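Local atomic coordinates of aldo-keto reductase family 1, member B4 (Aldose reductase) (Schistosoma japonicum, PDB entry 4HBK), a protein that probably reduces aldehydes, aldoses such as glucose among them, to the corresponding alcohols with NADPH as the hydride donor. Residues 78-83 / 126-131; 121-126 / 182-187; 195-200 / 228-233. One frame throughout, in Å; residues are numbered along the deposited sequence.

Interaction 1. Residues 78-83 / 126-131; sequences CAYVYR and CEETLK
Tyr80, in the loop that leaves strand 75-77, lays one edge of its ring against Glu128 and Thr129 of helix 119-133. Its CB already lies near the helix, 3.9 Å from Thr129 OG1. With CG anti to the backbone N (chi1 -179°), the ring swings away from its own 3-10 turn and its outer end draws closer to the helix. CD1 passes Thr129 OG1 at 3.5 Å, and one atom further out CE1 meets Glu128 CG, again at 3.5 Å. Both partners lie near the ring plane, so the helix touches C-H bonds of the rim and not the pi face. At the tip, the hydroxyl OH stands 3.7 Å from Glu128 OE2, too distant for a hydrogen bond. Chi1 of Glu128 sets CG at this edge, and a bend at chi2 (95°) brings OE2 near the hydroxyl. The two side chains cross at about a right angle, with ring and carboxylate planes 30° apart. Thr129 OG1 has its polar partner elsewhere, in a hydrogen bond to Glu85 OE1, and Phe116 adds an edge-to-face ring contact with Tyr80. The loop itself turns tightly, with Arg83 N donating to Tyr80 O at 3.0 Å. It carries Tyr82, the predicted proton donor, whose OH is hydrogen-bonded to Lys291 NZ, while Cys78 O receives a bond from Lys111 NZ. The contact thus sits in a loop at the catalytic end of the (β/α)8 barrel, against the helix that follows strand 107-112. Its chemistry is that of van der Waals packing between an aromatic edge, a methylene and a hydroxyl oxygen engaged elsewhere, which implies that shape, and not polar pairing between the two segments, sets the fit of Tyr80 on the helix.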
loop_
_atom_site.group_PDB
_atom_site.type_symbol
_atom_site.label_atom_id
_atom_site.label_comp_id
_atom_site.label_asym_id
_atom_site.label_seq_id
_atom_site.Cartn_x
_atom_site.Cartn_y
_atom_site.Cartn_z
ATOM N N CYS A 78 -5.429 1.372 -4.126
ATOM C CA CYS A 78 -6.026 2.693 -4.329
ATOM C C CYS A 78 -6.001 3.517 -3.047
ATOM O O CYS A 78 -5.601 3.035 -1.992
ATOM C CB CYS A 78 -7.477 2.561 -4.828
ATOM S SG CYS A 78 -7.730 1.375 -6.193
ATOM N N ALA A 79 -6.432 4.767 -3.136
ATOM C CA ALA A 79 -6.564 5.577 -1.937
ATOM C C ALA A 79 -7.486 6.757 -2.182
ATOM O O ALA A 79 -7.476 7.367 -3.251
ATOM C CB ALA A 79 -5.191 6.032 -1.410
ATOM N N TYR A 80 -8.300 7.057 -1.179
ATOM C CA TYR A 80 -9.238 8.157 -1.260
ATOM C C TYR A 80 -8.497 9.438 -1.571
ATOM O O TYR A 80 -8.967 10.271 -2.338
ATOM C CB TYR A 80 -9.969 8.298 0.075
ATOM C CG TYR A 80 -10.991 9.407 0.102
ATOM C CD1 TYR A 80 -12.339 9.137 -0.099
ATOM C CD2 TYR A 80 -10.613 10.724 0.341
ATOM C CE1 TYR A 80 -13.284 10.150 -0.063
ATOM C CE2 TYR A 80 -11.552 11.744 0.371
ATOM C CZ TYR A 80 -12.883 11.453 0.169
ATOM O OH TYR A 80 -13.824 12.463 0.206
ATOM N N VAL A 81 -7.325 9.594 -0.965
ATOM C CA VAL A 81 -6.611 10.871 -1.010
ATOM C C VAL A 81 -6.056 11.231 -2.395
ATOM O O VAL A 81 -5.724 12.386 -2.644
ATOM C CB VAL A 81 -5.453 10.912 0.017
ATOM C CG1 VAL A 81 -4.342 9.961 -0.397
ATOM C CG2 VAL A 81 -4.910 12.321 0.146
ATOM N N TYR A 82 -5.947 10.256 -3.294
ATOM C CA TYR A 82 -5.441 10.544 -4.641
ATOM C C TYR A 82 -6.542 11.150 -5.502
ATOM O O TYR A 82 -6.291 11.604 -6.616
ATOM C CB TYR A 82 -4.900 9.277 -5.302
ATOM C CG TYR A 82 -3.765 8.652 -4.535
ATOM C CD1 TYR A 82 -2.701 9.429 -4.084
ATOM C CD2 TYR A 82 -3.756 7.302 -4.249
ATOM C CE1 TYR A 82 -1.657 8.872 -3.381
ATOM C CE2 TYR A 82 -2.711 6.731 -3.542
ATOM C CZ TYR A 82 -1.668 7.523 -3.108
ATOM O OH TYR A 82 -0.620 6.972 -2.406
ATOM N N ARG A 83 -7.769 11.122 -4.987
ATOM C CA ARG A 83 -8.904 11.771 -5.634
ATOM C C ARG A 83 -9.163 11.277 -7.058
ATOM O O ARG A 83 -9.545 12.059 -7.927
ATOM C CB ARG A 83 -8.690 13.287 -5.640
ATOM C CG ARG A 83 -8.698 13.886 -4.248
ATOM C CD ARG A 83 -9.493 15.177 -4.210
ATOM N NE ARG A 83 -8.612 16.336 -4.138
ATOM C CZ ARG A 83 -8.723 17.301 -3.231
ATOM N NH1 ARG A 83 -9.689 17.254 -2.320
ATOM N NH2 ARG A 83 -7.873 18.320 -3.241
ATOM N N CYS A 126 -15.825 5.109 3.852
ATOM C CA CYS A 126 -15.725 3.824 3.174
ATOM C C CYS A 126 -16.801 3.710 2.097
ATOM O O CYS A 126 -16.526 3.303 0.970
ATOM C CB CYS A 126 -15.851 2.669 4.165
ATOM S SG CYS A 126 -15.541 1.040 3.415
ATOM N N GLU A 127 -18.024 4.078 2.457
ATOM C CA GLU A 127 -19.160 3.992 1.546
ATOM C C GLU A 127 -18.936 4.860 0.329
ATOM O O GLU A 127 -19.349 4.512 -0.780
ATOM C CB GLU A 127 -20.454 4.404 2.259
ATOM C CG GLU A 127 -20.950 3.363 3.261
ATOM C CD GLU A 127 -22.201 3.794 4.015
ATOM O OE1 GLU A 127 -22.933 2.913 4.506
ATOM O OE2 GLU A 127 -22.445 5.008 4.137
ATOM N N GLU A 128 -18.285 6.000 0.550
ATOM C CA GLU A 128 -17.981 6.939 -0.514
ATOM C C GLU A 128 -16.964 6.343 -1.479
ATOM O O GLU A 128 -17.155 6.365 -2.688
ATOM C CB GLU A 128 -17.440 8.240 0.091
ATOM C CG GLU A 128 -16.559 9.067 -0.839
ATOM C CD GLU A 128 -17.331 10.150 -1.557
ATOM O OE1 GLU A 128 -18.437 9.851 -2.067
ATOM O OE2 GLU A 128 -16.838 11.305 -1.599
ATOM N N THR A 129 -15.878 5.818 -0.924
ATOM C CA THR A 129 -14.865 5.116 -1.698
ATOM C C THR A 129 -15.488 3.978 -2.524
ATOM O O THR A 129 -15.203 3.830 -3.705
ATOM C CB THR A 129 -13.731 4.591 -0.764
ATOM O OG1 THR A 129 -12.780 5.644 -0.530
ATOM C CG2 THR A 129 -13.020 3.370 -1.360
ATOM N N LEU A 130 -16.364 3.191 -1.908
ATOM C CA LEU A 130 -17.007 2.071 -2.610
ATOM C C LEU A 130 -17.926 2.568 -3.711
ATOM O O LEU A 130 -18.041 1.953 -4.770
ATOM C CB LEU A 130 -17.814 1.212 -1.640
ATOM C CG LEU A 130 -17.030 0.310 -0.692
ATOM C CD1 LEU A 130 -17.932 -0.196 0.431
ATOM C CD2 LEU A 130 -16.435 -0.842 -1.467
ATOM N N LYS A 131 -18.602 3.678 -3.447
ATOM C CA LYS A 131 -19.430 4.303 -4.466
ATOM C C LYS A 131 -18.575 4.662 -5.672
ATOM O O LYS A 131 -18.886 4.276 -6.794
ATOM C CB LYS A 131 -20.100 5.557 -3.905
ATOM C CG LYS A 131 -20.952 6.319 -4.889
ATOM C CD LYS A 131 -21.686 7.444 -4.177
ATOM C CE LYS A 131 -22.431 8.334 -5.165
ATOM N NZ LYS A 131 -22.636 9.715 -4.628
#

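Interaction 2. Residues 121-126 / 182-187; sequences HVRKAC and VDEGLV
Leu186 CD1 lies over one face of the Arg123 guanidinium, 3.6 Å above the plane and displaced toward the rim, while Glu184 OE2 lies at its edge. The setting is the junction of helix 171-183 with strand 187-193 in the (β/α)8 barrel, where the chain turns through a Schellman motif at Gly185. That glycine takes a positive phi, and its N donates back to Val182 O. The turn puts Glu184 and Leu186 at different sides of the arginine tip: OE2 at the edge, near the guanidinium plane, and the methyl over one face. Arg123 NH1 donates to Glu184 OE2 at 2.8 Å in a fairly straight bond (159°), directed at the lone pair that faces away from the other carboxylate oxygen. A second, weak bond runs from Arg123 NH2 to Glu184 OE2 at 3.3 Å, so a single oxygen takes both arms of this salt bridge, and the two planes stand 42° apart. Bends at chi2 and chi3 bring the arginine to this position, and Glu184 bends at chi2 to meet it, with Glu184 CG 3.4 Å from Arg123 NH2. Leu181 of helix 171-183 also packs against Arg123, Cys126 and Leu186. Deeper in, the contact turns apolar: SG, anti to its backbone N (chi1 -173°), points Cys126 toward the 182-187 segment, and its sulfur rests 3.8 Å from Val187 CG2.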
loop_
_atom_site.group_PDB
_atom_site.type_symbol
_atom_site.label_atom_id
_atom_site.label_comp_id
_atom_site.label_asym_id
_atom_site.label_seq_id
_atom_site.Cartn_x
_atom_site.Cartn_y
_atom_site.Cartn_z
ATOM N N HIS A 121 -17.217 9.240 11.311
ATOM C CA HIS A 121 -16.999 9.516 9.892
ATOM C C HIS A 121 -16.480 8.321 9.079
ATOM O O HIS A 121 -16.548 8.325 7.852
ATOM C CB HIS A 121 -16.029 10.689 9.724
ATOM C CG HIS A 121 -16.540 11.980 10.272
ATOM N ND1 HIS A 121 -15.802 12.776 11.126
ATOM C CD2 HIS A 121 -17.725 12.617 10.099
ATOM C CE1 HIS A 121 -16.508 13.841 11.459
ATOM N NE2 HIS A 121 -17.675 13.771 10.846
ATOM N N VAL A 122 -15.941 7.315 9.759
ATOM C CA VAL A 122 -15.337 6.173 9.076
ATOM C C VAL A 122 -16.283 5.487 8.075
ATOM O O VAL A 122 -15.908 5.243 6.936
ATOM C CB VAL A 122 -14.802 5.144 10.077
ATOM C CG1 VAL A 122 -14.265 3.930 9.347
ATOM C CG2 VAL A 122 -13.721 5.765 10.959
ATOM N N ARG A 123 -17.511 5.202 8.492
ATOM C CA ARG A 123 -18.464 4.477 7.647
ATOM C C ARG A 123 -18.740 5.190 6.331
ATOM O O ARG A 123 -18.685 4.583 5.249
ATOM C CB ARG A 123 -19.783 4.250 8.398
ATOM C CG ARG A 123 -20.959 3.785 7.520
ATOM C CD ARG A 123 -20.720 2.406 6.958
ATOM N NE ARG A 123 -20.376 1.477 8.026
ATOM C CZ ARG A 123 -21.162 0.495 8.451
ATOM N NH1 ARG A 123 -22.347 0.297 7.879
ATOM N NH2 ARG A 123 -20.754 -0.296 9.439
ATOM N N LYS A 124 -19.041 6.478 6.417
ATOM C CA LYS A 124 -19.372 7.239 5.220
ATOM C C LYS A 124 -18.185 7.332 4.273
ATOM O O LYS A 124 -18.360 7.305 3.063
ATOM C CB LYS A 124 -19.899 8.636 5.582
ATOM C CG LYS A 124 -21.254 8.598 6.292
ATOM C CD LYS A 124 -21.866 9.992 6.465
ATOM C CE LYS A 124 -23.270 9.913 7.077
ATOM N NZ LYS A 124 -24.259 9.220 6.186
ATOM N N ALA A 125 -16.975 7.440 4.820
ATOM C CA ALA A 125 -15.794 7.535 3.969
ATOM C C ALA A 125 -15.625 6.241 3.183
ATOM O O ALA A 125 -15.319 6.262 1.999
ATOM C CB ALA A 125 -14.556 7.827 4.798
ATOM N N CYS A 126 -15.825 5.109 3.852
ATOM C CA CYS A 126 -15.725 3.824 3.174
ATOM C C CYS A 126 -16.801 3.710 2.097
ATOM O O CYS A 126 -16.526 3.303 0.970
ATOM C CB CYS A 126 -15.851 2.669 4.165
ATOM S SG CYS A 126 -15.541 1.040 3.415
ATOM N N VAL A 182 -15.914 -4.838 8.583
ATOM C CA VAL A 182 -15.742 -6.264 8.342
ATOM C C VAL A 182 -17.022 -7.018 8.754
ATOM O O VAL A 182 -17.527 -7.850 7.998
ATOM C CB VAL A 182 -14.527 -6.830 9.118
ATOM C CG1 VAL A 182 -14.472 -8.358 8.998
ATOM C CG2 VAL A 182 -13.242 -6.216 8.612
ATOM N N ASP A 183 -17.538 -6.719 9.949
ATOM C CA ASP A 183 -18.789 -7.313 10.421
ATOM C C ASP A 183 -19.897 -7.213 9.370
ATOM O O ASP A 183 -20.657 -8.157 9.163
ATOM C CB ASP A 183 -19.271 -6.637 11.712
ATOM C CG ASP A 183 -18.338 -6.868 12.905
ATOM O OD1 ASP A 183 -17.489 -7.784 12.870
ATOM O OD2 ASP A 183 -18.463 -6.124 13.900
ATOM N N GLU A 184 -19.978 -6.062 8.714
ATOM C CA GLU A 184 -21.066 -5.749 7.795
ATOM C C GLU A 184 -20.828 -6.241 6.372
ATOM O O GLU A 184 -21.698 -6.102 5.521
ATOM C CB GLU A 184 -21.269 -4.237 7.738
ATOM C CG GLU A 184 -21.588 -3.603 9.071
ATOM C CD GLU A 184 -23.055 -3.277 9.212
ATOM O OE1 GLU A 184 -23.825 -4.179 9.603
ATOM O OE2 GLU A 184 -23.434 -2.121 8.925
ATOM N N GLY A 185 -19.649 -6.785 6.098
ATOM C CA GLY A 185 -19.350 -7.256 4.755
ATOM C C GLY A 185 -18.904 -6.198 3.747
ATOM O O GLY A 185 -18.668 -6.514 2.579
ATOM N N LEU A 186 -18.779 -4.947 4.181
ATOM C CA LEU A 186 -18.301 -3.886 3.302
ATOM C C LEU A 186 -16.809 -4.035 2.995
ATOM O O LEU A 186 -16.326 -3.602 1.945
ATOM C CB LEU A 186 -18.590 -2.510 3.908
ATOM C CG LEU A 186 -20.065 -2.165 4.105
ATOM C CD1 LEU A 186 -20.220 -0.926 4.957
ATOM C CD2 LEU A 186 -20.740 -1.964 2.763
ATOM N N VAL A 187 -16.087 -4.658 3.915
ATOM C CA VAL A 187 -14.653 -4.873 3.761
ATOM C C VAL A 187 -14.291 -6.292 4.209
ATOM O O VAL A 187 -14.798 -6.754 5.219
ATOM C CB VAL A 187 -13.876 -3.837 4.598
ATOM C CG1 VAL A 187 -12.438 -4.234 4.742
ATOM C CG2 VAL A 187 -13.999 -2.436 3.969
#

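Interaction 3. Residues 195-200 / 228-233; sequences FNKRQI and VEYAQS
Two successive outer helices of the barrel, 197-206 and 225-233, meet side by side where Lys197 and Ile200 of the first pack against one face and one edge of the ring of Tyr230 from the second. Lys197 supplies a CH-pi contact: its CG stands 3.7 Å from the ring centroid and only 3° off the normal, squarely above the middle of one face. The chain beyond CG is fully extended and continues across that face, so that CE passes Tyr230 CD1 at 3.8 Å before carrying the ammonium group past the ring. NZ itself has a weak hydrogen bond to OH of the C-terminal residue Tyr344. Ile200 comes in at the ring edge instead, near its plane, with CG2 3.8 Å from Tyr230 CE2. This branch lies anti to the backbone N, and the Ile200 and Tyr230 side chains run antiparallel alongside each other. Beneath the pair, Leu214 of strand 213-217 touches both Ile200 and Ala231. The start of helix 197-206 is fixed by a capping box: Gln199 N donates to Asn196 OD1 at 2.9 Å, and Asn196 N donates in return to Gln199 OE1, also at 2.9 Å, on a lone pair in the carbonyl plane. At the far end of the other helix, Ser233 OG donates to Tyr230 O at 2.7 Å. An aliphatic lysine stem over a tyrosine face thus closes the outer part of the seam between two neighbouring outer helices connected through strand 213-217, as in the (β/α)8 barrel of aldo-keto reductases.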
loop_
_atom_site.group_PDB
_atom_site.type_symbol
_atom_site.label_atom_id
_atom_site.label_comp_id
_atom_site.label_asym_id
_atom_site.label_seq_id
_atom_site.Cartn_x
_atom_site.Cartn_y
_atom_site.Cartn_z
ATOM N N PHE A 195 2.275 2.794 10.065
ATOM C CA PHE A 195 2.269 2.673 11.518
ATOM C C PHE A 195 3.608 2.113 11.947
ATOM O O PHE A 195 4.199 1.335 11.215
ATOM C CB PHE A 195 1.149 1.740 11.993
ATOM C CG PHE A 195 -0.185 2.412 12.140
ATOM C CD1 PHE A 195 -0.753 3.090 11.077
ATOM C CD2 PHE A 195 -0.875 2.350 13.334
ATOM C CE1 PHE A 195 -1.974 3.702 11.203
ATOM C CE2 PHE A 195 -2.108 2.972 13.472
ATOM C CZ PHE A 195 -2.655 3.649 12.405
ATOM N N ASN A 196 4.096 2.501 13.122
ATOM C CA ASN A 196 5.349 1.927 13.624
ATOM C C ASN A 196 5.073 0.755 14.568
ATOM O O ASN A 196 3.910 0.435 14.831
ATOM C CB ASN A 196 6.255 2.995 14.265
ATOM C CG ASN A 196 5.664 3.599 15.541
ATOM O OD1 ASN A 196 4.864 2.976 16.249
ATOM N ND2 ASN A 196 6.083 4.812 15.844
ATOM N N LYS A 197 6.130 0.119 15.070
ATOM C CA LYS A 197 5.977 -1.086 15.891
ATOM C C LYS A 197 5.079 -0.833 17.097
ATOM O O LYS A 197 4.117 -1.570 17.331
ATOM C CB LYS A 197 7.339 -1.610 16.355
ATOM C CG LYS A 197 7.242 -2.759 17.364
ATOM C CD LYS A 197 8.628 -3.288 17.737
ATOM C CE LYS A 197 8.553 -4.313 18.878
ATOM N NZ LYS A 197 9.908 -4.771 19.314
ATOM N N ARG A 198 5.416 0.213 17.847
ATOM C CA ARG A 198 4.686 0.650 19.038
ATOM C C ARG A 198 3.197 0.758 18.735
ATOM O O ARG A 198 2.359 0.246 19.473
ATOM C CB ARG A 198 5.205 2.034 19.454
ATOM C CG ARG A 198 5.163 2.371 20.935
ATOM C CD ARG A 198 5.166 3.901 21.154
ATOM N NE ARG A 198 3.847 4.459 20.832
ATOM C CZ ARG A 198 3.593 5.366 19.885
ATOM N NH1 ARG A 198 4.572 5.872 19.136
ATOM N NH2 ARG A 198 2.343 5.771 19.687
ATOM N N GLN A 199 2.883 1.432 17.634
ATOM C CA GLN A 199 1.502 1.712 17.263
ATOM C C GLN A 199 0.766 0.441 16.853
ATOM O O GLN A 199 -0.404 0.258 17.178
ATOM C CB GLN A 199 1.465 2.760 16.149
ATOM C CG GLN A 199 1.940 4.132 16.607
ATOM C CD GLN A 199 2.191 5.070 15.448
ATOM O OE1 GLN A 199 2.629 4.645 14.378
ATOM N NE2 GLN A 199 1.918 6.355 15.650
ATOM N N ILE A 200 1.453 -0.445 16.147
ATOM C CA ILE A 200 0.872 -1.739 15.801
ATOM C C ILE A 200 0.618 -2.582 17.066
ATOM O O ILE A 200 -0.454 -3.159 17.232
ATOM C CB ILE A 200 1.778 -2.507 14.820
ATOM C CG1 ILE A 200 1.958 -1.699 13.533
ATOM C CG2 ILE A 200 1.212 -3.918 14.559
ATOM C CD1 ILE A 200 3.047 -2.227 12.597
ATOM N N VAL A 228 9.683 -4.783 9.407
ATOM C CA VAL A 228 9.153 -5.875 8.601
ATOM C C VAL A 228 9.216 -7.181 9.378
ATOM O O VAL A 228 8.266 -7.970 9.380
ATOM C CB VAL A 228 9.923 -6.060 7.289
ATOM C CG1 VAL A 228 9.566 -7.409 6.683
ATOM C CG2 VAL A 228 9.615 -4.910 6.304
ATOM N N GLU A 229 10.340 -7.413 10.044
ATOM C CA GLU A 229 10.486 -8.642 10.812
ATOM C C GLU A 229 9.466 -8.673 11.943
ATOM O O GLU A 229 8.833 -9.701 12.191
ATOM C CB GLU A 229 11.910 -8.785 11.347
ATOM C CG GLU A 229 12.922 -9.131 10.263
ATOM C CD GLU A 229 14.315 -9.379 10.825
ATOM O OE1 GLU A 229 15.133 -10.006 10.123
ATOM O OE2 GLU A 229 14.593 -8.951 11.970
ATOM N N TYR A 230 9.300 -7.541 12.620
ATOM C CA TYR A 230 8.302 -7.454 13.668
ATOM C C TYR A 230 6.902 -7.767 13.146
ATOM O O TYR A 230 6.204 -8.612 13.698
ATOM C CB TYR A 230 8.274 -6.082 14.322
ATOM C CG TYR A 230 6.994 -5.911 15.113
ATOM C CD1 TYR A 230 6.816 -6.555 16.345
ATOM C CD2 TYR A 230 5.945 -5.156 14.607
ATOM C CE1 TYR A 230 5.636 -6.417 17.056
ATOM C CE2 TYR A 230 4.759 -5.016 15.309
ATOM C CZ TYR A 230 4.610 -5.642 16.528
ATOM O OH TYR A 230 3.424 -5.496 17.211
ATOM N N ALA A 231 6.483 -7.078 12.091
ATOM C CA ALA A 231 5.133 -7.281 11.583
ATOM C C ALA A 231 4.869 -8.743 11.183
ATOM O O ALA A 231 3.827 -9.306 11.524
ATOM C CB ALA A 231 4.817 -6.315 10.431
ATOM N N GLN A 232 5.804 -9.353 10.466
ATOM C CA GLN A 232 5.652 -10.754 10.076
ATOM C C GLN A 232 5.634 -11.663 11.311
ATOM O O GLN A 232 4.899 -12.642 11.343
ATOM C CB GLN A 232 6.738 -11.168 9.071
ATOM C CG GLN A 232 6.629 -10.403 7.743
ATOM C CD GLN A 232 7.783 -10.655 6.778
ATOM O OE1 GLN A 232 8.884 -11.053 7.179
ATOM N NE2 GLN A 232 7.528 -10.419 5.489
ATOM N N SER A 233 6.418 -11.321 12.334
ATOM C CA SER A 233 6.454 -12.130 13.550
ATOM C C SER A 233 5.084 -12.200 14.232
ATOM O O SER A 233 4.748 -13.212 14.822
ATOM C CB SER A 233 7.539 -11.641 14.524
ATOM O OG SER A 233 7.098 -10.547 15.311
#

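How the interactions relate
All three contacts belong to one (β/α)8 barrel and lie at different places round its eight-stranded parallel sheet. Interactions 1 and 2 are neighbours, with centres 12 Å apart: both use helix 119-133 and share Cys126, and they touch where Leu130 CD1 packs 4.1 Å from Leu186 CD2. Their segments alternate along the chain, so the helix is bound to an earlier loop near the predicted active site and to a later helix-to-strand turn. Interaction 3 opens only after both have closed, and its centre is 26 Å from interaction 1 and 24 Å from interaction 2, without touching either. It joins later helices, away from the annotated sites.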